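Local coordinates for iron-chelator utilization protein (Thermobifida fusca TM51, PDB 4YHB) that binds FAD and probably reduces ferric siderophores, releasing their iron for use by the cell, at residues A[13-24]-A[35-46]. Sequence-based numbering, arbitrary orientation.
Sequences YPLKSRLLEVVN and VDLGGSDIAGLR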
ATOM      1  N   TYR A  13       1.876   1.198 -17.760  1.00 28.68           N
ATOM      2  CA  TYR A  13       0.774   2.100 -18.079  1.00 28.55           C
ATOM      3  C   TYR A  13       1.343   3.401 -18.608  1.00 27.47           C
ATOM      4  O   TYR A  13       2.416   3.831 -18.168  1.00 30.24           O
ATOM      5  CB  TYR A  13      -0.073   2.425 -16.852  1.00 29.74           C
ATOM      6  CG  TYR A  13      -0.785   1.279 -16.180  1.00 32.86           C
ATOM      7  CD1 TYR A  13      -0.984   1.297 -14.806  1.00 28.44           C
ATOM      8  CD2 TYR A  13      -1.315   0.221 -16.912  1.00 32.72           C
ATOM      9  CE1 TYR A  13      -1.657   0.277 -14.171  1.00 28.78           C
ATOM     10  CE2 TYR A  13      -1.995  -0.811 -16.285  1.00 33.15           C
ATOM     11  CZ  TYR A  13      -2.164  -0.772 -14.909  1.00 30.71           C
ATOM     12  OH  TYR A  13      -2.834  -1.776 -14.263  1.00 26.64           O
ATOM     13  N   PRO A  14       0.615   4.057 -19.520  1.00 29.31           N
ATOM     14  CA  PRO A  14       0.989   5.424 -19.896  1.00 29.88           C
ATOM     15  C   PRO A  14       0.820   6.393 -18.722  1.00 30.31           C
ATOM     16  O   PRO A  14      -0.147   6.318 -17.958  1.00 28.41           O
ATOM     17  CB  PRO A  14       0.029   5.760 -21.040  1.00 30.71           C
ATOM     18  CG  PRO A  14      -1.119   4.826 -20.880  1.00 38.71           C
ATOM     19  CD  PRO A  14      -0.569   3.575 -20.251  1.00 34.19           C
ATOM     20  N   LEU A  15       1.780   7.292 -18.581  1.00 24.02           N
ATOM     21  CA  LEU A  15       1.807   8.255 -17.488  1.00 24.78           C
ATOM     22  C   LEU A  15       0.962   9.473 -17.827  1.00 28.59           C
ATOM     23  O   LEU A  15       1.010   9.960 -18.955  1.00 28.51           O
ATOM     24  CB  LEU A  15       3.259   8.676 -17.215  1.00 25.81           C
ATOM     25  CG  LEU A  15       3.753   8.874 -15.787  1.00 33.25           C
ATOM     26  CD1 LEU A  15       3.351   7.699 -14.913  1.00 27.18           C
ATOM     27  CD2 LEU A  15       5.276   9.057 -15.786  1.00 29.92           C
ATOM     28  N   LYS A  16       0.177   9.971 -16.877  1.00 24.32           N
ATOM     29  CA  LYS A  16      -0.475  11.267 -17.075  1.00 31.81           C
ATOM     30  C   LYS A  16      -0.695  11.958 -15.738  1.00 28.92           C
ATOM     31  O   LYS A  16      -0.911  11.312 -14.707  1.00 29.21           O
ATOM     32  CB  LYS A  16      -1.805  11.127 -17.849  1.00 34.58           C
ATOM     33  CG  LYS A  16      -2.542  12.468 -18.019  1.00 46.22           C
ATOM     34  CD  LYS A  16      -3.634  12.447 -19.085  1.00 56.83           C
ATOM     35  CE  LYS A  16      -4.098  13.871 -19.432  1.00 64.25           C
ATOM     36  NZ  LYS A  16      -4.075  14.803 -18.255  1.00 65.57           N
ATOM     37  N   SER A  17      -0.602  13.283 -15.760  1.00 26.57           N
ATOM     38  CA  SER A  17      -0.791  14.086 -14.569  1.00 25.13           C
ATOM     39  C   SER A  17      -2.280  14.295 -14.372  1.00 31.52           C
ATOM     40  O   SER A  17      -2.941  14.887 -15.215  1.00 26.60           O
ATOM     41  CB  SER A  17      -0.054  15.423 -14.698  1.00 29.20           C
ATOM     42  OG  SER A  17      -0.280  16.258 -13.576  1.00 31.33           O
ATOM     43  N   ARG A  18      -2.812  13.785 -13.269  1.00 25.70           N
ATOM     44  CA  ARG A  18      -4.225  13.946 -12.978  1.00 22.93           C
ATOM     45  C   ARG A  18      -4.417  14.830 -11.760  1.00 25.77           C
ATOM     46  O   ARG A  18      -3.647  14.758 -10.793  1.00 27.62           O
ATOM     47  CB  ARG A  18      -4.895  12.580 -12.762  1.00 21.39           C
ATOM     48  CG  ARG A  18      -4.846  11.658 -13.970  1.00 26.19           C
ATOM     49  CD  ARG A  18      -5.580  10.337 -13.723  1.00 28.58           C
ATOM     50  NE  ARG A  18      -5.888   9.676 -14.990  1.00 27.06           N
ATOM     51  CZ  ARG A  18      -5.024   8.920 -15.663  1.00 32.64           C
ATOM     52  NH1 ARG A  18      -3.802   8.727 -15.185  1.00 30.38           N
ATOM     53  NH2 ARG A  18      -5.374   8.364 -16.817  1.00 33.77           N
ATOM     54  N   LEU A  19      -5.440  15.672 -11.803  1.00 23.89           N
ATOM     55  CA  LEU A  19      -5.848  16.414 -10.617  1.00 25.19           C
ATOM     56  C   LEU A  19      -7.185  15.868 -10.144  1.00 24.92           C
ATOM     57  O   LEU A  19      -8.184  15.977 -10.850  1.00 22.96           O
ATOM     58  CB  LEU A  19      -5.943  17.914 -10.906  1.00 28.06           C
ATOM     59  CG  LEU A  19      -6.334  18.791  -9.709  1.00 28.15           C
ATOM     60  CD1 LEU A  19      -5.297  18.704  -8.600  1.00 21.16           C
ATOM     61  CD2 LEU A  19      -6.551  20.242 -10.137  1.00 34.78           C
ATOM     62  N   LEU A  20      -7.208  15.263  -8.956  1.00 20.82           N
ATOM     63  CA  LEU A  20      -8.436  14.650  -8.467  1.00 19.67           C
ATOM     64  C   LEU A  20      -8.901  15.318  -7.188  1.00 19.83           C
ATOM     65  O   LEU A  20      -8.125  15.958  -6.490  1.00 20.18           O
ATOM     66  CB  LEU A  20      -8.243  13.150  -8.235  1.00 21.33           C
ATOM     67  CG  LEU A  20      -7.867  12.311  -9.450  1.00 21.74           C
ATOM     68  CD1 LEU A  20      -7.821  10.853  -9.055  1.00 19.08           C
ATOM     69  CD2 LEU A  20      -8.883  12.524 -10.590  1.00 23.12           C
ATOM     70  N   GLU A  21     -10.182  15.147  -6.885  1.00 20.90           N
ATOM     71  CA  GLU A  21     -10.817  15.850  -5.774  1.00 19.85           C
ATOM     72  C   GLU A  21     -11.454  14.848  -4.836  1.00 18.72           C
ATOM     73  O   GLU A  21     -12.042  13.869  -5.287  1.00 19.84           O
ATOM     74  CB  GLU A  21     -11.867  16.833  -6.310  1.00 23.33           C
ATOM     75  CG  GLU A  21     -12.632  17.605  -5.255  1.00 28.56           C
ATOM     76  CD  GLU A  21     -13.585  18.618  -5.885  1.00 34.16           C
ATOM     77  OE1 GLU A  21     -13.321  19.047  -7.029  1.00 39.38           O
ATOM     78  OE2 GLU A  21     -14.586  18.978  -5.235  1.00 37.97           O
ATOM     79  N   VAL A  22     -11.320  15.086  -3.533  1.00 21.75           N
ATOM     80  CA  VAL A  22     -11.938  14.215  -2.539  1.00 19.81           C
ATOM     81  C   VAL A  22     -13.465  14.295  -2.651  1.00 20.23           C
ATOM     82  O   VAL A  22     -14.055  15.371  -2.574  1.00 21.77           O
ATOM     83  CB  VAL A  22     -11.506  14.586  -1.115  1.00 22.08           C
ATOM     84  CG1 VAL A  22     -12.190  13.678  -0.100  1.00 17.41           C
ATOM     85  CG2 VAL A  22      -9.981  14.518  -0.967  1.00 21.88           C
ATOM     86  N   VAL A  23     -14.106  13.154  -2.836  1.00 17.20           N
ATOM     87  CA  VAL A  23     -15.565  13.118  -2.860  1.00 20.43           C
ATOM     88  C   VAL A  23     -16.142  12.504  -1.576  1.00 21.62           C
ATOM     89  O   VAL A  23     -17.118  13.019  -1.021  1.00 20.08           O
ATOM     90  CB  VAL A  23     -16.064  12.338  -4.072  1.00 23.97           C
ATOM     91  CG1 VAL A  23     -17.576  12.350  -4.114  1.00 29.16           C
ATOM     92  CG2 VAL A  23     -15.476  12.956  -5.366  1.00 26.91           C
ATOM     93  N   ASN A  24     -15.528  11.410  -1.116  1.00 20.33           N
ATOM     94  CA  ASN A  24     -15.948  10.736   0.117  1.00 18.13           C
ATOM     95  C   ASN A  24     -14.780  10.580   1.085  1.00 20.20           C
ATOM     96  O   ASN A  24     -13.643  10.350   0.659  1.00 17.79           O
ATOM     97  CB  ASN A  24     -16.536   9.356  -0.185  1.00 19.33           C
ATOM     98  CG  ASN A  24     -17.599   9.391  -1.279  1.00 27.40           C
ATOM     99  OD1 ASN A  24     -18.449  10.282  -1.311  1.00 26.24           O
ATOM    100  ND2 ASN A  24     -17.558   8.412  -2.175  1.00 26.65           N
ATOM    101  N   VAL A  35     -10.364   7.350   1.602  1.00 19.47           N
ATOM    102  CA  VAL A  35     -10.712   8.526   0.823  1.00 15.17           C
ATOM    103  C   VAL A  35     -11.047   8.098  -0.601  1.00 21.65           C
ATOM    104  O   VAL A  35     -10.281   7.342  -1.209  1.00 18.78           O
ATOM    105  CB  VAL A  35      -9.538   9.537   0.823  1.00 19.16           C
ATOM    106  CG1 VAL A  35      -9.828  10.730  -0.086  1.00 22.16           C
ATOM    107  CG2 VAL A  35      -9.217   9.989   2.251  1.00 23.31           C
ATOM    108  N   ASP A  36     -12.186   8.553  -1.127  1.00 19.19           N
ATOM    109  CA  ASP A  36     -12.485   8.346  -2.548  1.00 21.26           C
ATOM    110  C   ASP A  36     -12.175   9.622  -3.328  1.00 22.21           C
ATOM    111  O   ASP A  36     -12.678  10.690  -2.966  1.00 20.37           O
ATOM    112  CB  ASP A  36     -13.954   7.958  -2.768  1.00 21.85           C
ATOM    113  CG  ASP A  36     -14.331   6.629  -2.121  1.00 32.30           C
ATOM    114  OD1 ASP A  36     -13.453   5.749  -1.960  1.00 31.44           O
ATOM    115  OD2 ASP A  36     -15.529   6.465  -1.774  1.00 33.33           O
ATOM    116  N   LEU A  37     -11.358   9.501  -4.384  1.00 18.13           N
ATOM    117  CA  LEU A  37     -10.968  10.627  -5.238  1.00 18.92           C
ATOM    118  C   LEU A  37     -11.648  10.504  -6.602  1.00 19.12           C
ATOM    119  O   LEU A  37     -11.692   9.417  -7.172  1.00 21.42           O
ATOM    120  CB  LEU A  37      -9.445  10.675  -5.426  1.00 21.12           C
ATOM    121  CG  LEU A  37      -8.598  10.807  -4.149  1.00 23.45           C
ATOM    122  CD1 LEU A  37      -7.135  10.470  -4.432  1.00 24.02           C
ATOM    123  CD2 LEU A  37      -8.714  12.231  -3.649  1.00 21.12           C
ATOM    124  N   GLY A  38     -12.172  11.608  -7.121  1.00 21.23           N
ATOM    125  CA  GLY A  38     -12.843  11.580  -8.414  1.00 19.45           C
ATOM    126  C   GLY A  38     -12.551  12.821  -9.227  1.00 24.07           C
ATOM    127  O   GLY A  38     -11.741  13.652  -8.819  1.00 21.38           O
ATOM    128  N   GLY A  39     -13.230  12.955 -10.368  1.00 25.92           N
ATOM    129  CA  GLY A  39     -13.051  14.102 -11.244  1.00 26.63           C
ATOM    130  C   GLY A  39     -12.805  13.611 -12.659  1.00 25.06           C
ATOM    131  O   GLY A  39     -12.423  12.463 -12.857  1.00 25.56           O
ATOM    132  N   SER A  40     -13.024  14.470 -13.651  1.00 28.27           N
ATOM    133  CA  SER A  40     -12.915  14.039 -15.040  1.00 28.74           C
ATOM    134  C   SER A  40     -11.512  13.554 -15.420  1.00 26.77           C
ATOM    135  O   SER A  40     -11.371  12.748 -16.340  1.00 27.01           O
ATOM    136  CB  SER A  40     -13.346  15.178 -15.984  1.00 33.44           C
ATOM    137  OG  SER A  40     -12.586  16.353 -15.755  1.00 36.57           O
ATOM    138  N   ASP A  41     -10.473  14.010 -14.720  1.00 26.63           N
ATOM    139  CA  ASP A  41      -9.120  13.525 -15.030  1.00 29.81           C
ATOM    140  C   ASP A  41      -8.978  12.017 -14.808  1.00 26.96           C
ATOM    141  O   ASP A  41      -8.022  11.415 -15.290  1.00 28.15           O
ATOM    142  CB  ASP A  41      -8.040  14.249 -14.205  1.00 26.64           C
ATOM    143  CG  ASP A  41      -7.694  15.615 -14.753  1.00 31.56           C
ATOM    144  OD1 ASP A  41      -8.254  15.980 -15.812  1.00 34.49           O
ATOM    145  OD2 ASP A  41      -6.844  16.318 -14.145  1.00 25.21           O
ATOM    146  N   ILE A  42      -9.917  11.396 -14.096  1.00 28.87           N
ATOM    147  CA  ILE A  42      -9.767   9.974 -13.777  1.00 25.62           C
ATOM    148  C   ILE A  42      -9.945   9.095 -15.019  1.00 26.36           C
ATOM    149  O   ILE A  42      -9.614   7.908 -15.002  1.00 24.91           O
ATOM    150  CB  ILE A  42     -10.748   9.522 -12.667  1.00 26.92           C
ATOM    151  CG1 ILE A  42     -10.137   8.366 -11.862  1.00 29.51           C
ATOM    152  CG2 ILE A  42     -12.097   9.126 -13.236  1.00 28.12           C
ATOM    153  CD1 ILE A  42     -10.938   7.982 -10.633  1.00 22.77           C
ATOM    154  N   ALA A  43     -10.442   9.684 -16.109  1.00 32.36           N
ATOM    155  CA  ALA A  43     -10.525   8.978 -17.385  1.00 25.52           C
ATOM    156  C   ALA A  43      -9.200   8.342 -17.775  1.00 26.46           C
ATOM    157  O   ALA A  43      -8.138   8.973 -17.686  1.00 25.84           O
ATOM    158  CB  ALA A  43     -10.988   9.930 -18.500  1.00 31.25           C
ATOM    159  N   GLY A  44      -9.266   7.086 -18.203  1.00 26.10           N
ATOM    160  CA  GLY A  44      -8.092   6.369 -18.660  1.00 30.01           C
ATOM    161  C   GLY A  44      -7.289   5.713 -17.551  1.00 31.65           C
ATOM    162  O   GLY A  44      -6.351   4.960 -17.815  1.00 32.75           O
ATOM    163  N   LEU A  45      -7.632   6.005 -16.304  1.00 27.19           N
ATOM    164  CA  LEU A  45      -6.905   5.396 -15.189  1.00 27.98           C
ATOM    165  C   LEU A  45      -7.132   3.884 -15.180  1.00 27.74           C
ATOM    166  O   LEU A  45      -8.248   3.424 -15.403  1.00 29.25           O
ATOM    167  CB  LEU A  45      -7.332   6.021 -13.853  1.00 30.03           C
ATOM    168  CG  LEU A  45      -6.607   5.543 -12.584  1.00 29.31           C
ATOM    169  CD1 LEU A  45      -5.146   5.950 -12.619  1.00 27.37           C
ATOM    170  CD2 LEU A  45      -7.288   6.090 -11.323  1.00 29.26           C
ATOM    171  N   ARG A  46      -6.067   3.123 -14.939  1.00 29.57           N
ATOM    172  CA  ARG A  46      -6.135   1.663 -14.838  1.00 31.13           C
ATOM    173  C   ARG A  46      -5.489   1.139 -13.553  1.00 27.55           C
ATOM    174  O   ARG A  46      -4.519   1.707 -13.063  1.00 25.34           O
ATOM    175  CB  ARG A  46      -5.429   0.994 -16.021  1.00 35.21           C
ATOM    176  CG  ARG A  46      -5.942   1.354 -17.398  1.00 39.89           C
ATOM    177  CD  ARG A  46      -5.174   0.547 -18.442  1.00 46.80           C
ATOM    178  NE  ARG A  46      -5.223  -0.887 -18.145  1.00 49.92           N
ATOM    179  CZ  ARG A  46      -4.445  -1.801 -18.718  1.00 47.43           C
ATOM    180  NH1 ARG A  46      -3.541  -1.436 -19.619  1.00 46.22           N
ATOM    181  NH2 ARG A  46      -4.569  -3.082 -18.385  1.00 44.51           N
TER
HETATM  182  O   HOH W   1     -10.233  15.559 -12.616  1.00 32.60           O
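With CG anti to its carbonyl carbon (chi1 -62°) and the chain extended from there to NE, Arg-18 lays its guanidinium against the backbone of residues 41-45, and the same first torsion in Asp-41 sends its carboxylate past the arginine in the opposite direction to the backbone of Leu-19. The loop follows an antiparallel beta hairpin, strands 17-29 and 32-38, of the six-stranded barrel in the FAD-binding domain. NH2 of Arg-18 donates an almost straight bond (172°), in the guanidinium plane, to O of Ala-43 at 3.0 Å, while NE makes a weak, bent one to O of Asp-41. CA of Leu-45 covers one guanidinium face. Were Arg-18 an alanine, O of Ala-43 would probably lose its nearly straight donor, O of Asp-41 its weak one, and the type II turn 42-45 its tie to the strand through this side chain. OD2 of Asp-41 accepts a hydrogen bond from N of Leu-19 through its anti lone pair at 2.8 Å, and a water bridges O of Leu-19 to N of Asp-41.

In the hairpin itself, Glu-21 and Gly-38 form a hydrogen-bonded pair; a classic beta bulge follows, Val-23 and Asn-24 both facing Asp-36. On the face that carries Leu-20, Val-22 and Leu-37, Leu-20 crosses Leu-37 at about a right angle, and Val-22 CG2 meets Leu-37 CD2 at 3.7 Å; Ile-103 of strand 100-106 also touches Leu-37. At the other end of the contact, CB of Arg-46 sits over the Tyr-13 ring, 4.0 Å from its centroid, and CE2 of that ring lies over the guanidinium, which forms salt bridges with Glu-11 and Asp-48. OD1 of Asp-36 is hydrogen-bonded to OG1 of Thr-102, and OD2 accepts a hydrogen bond from ND2 of Asn-24 at 2.8 Å, the amide plane turned 80° from the carboxylate.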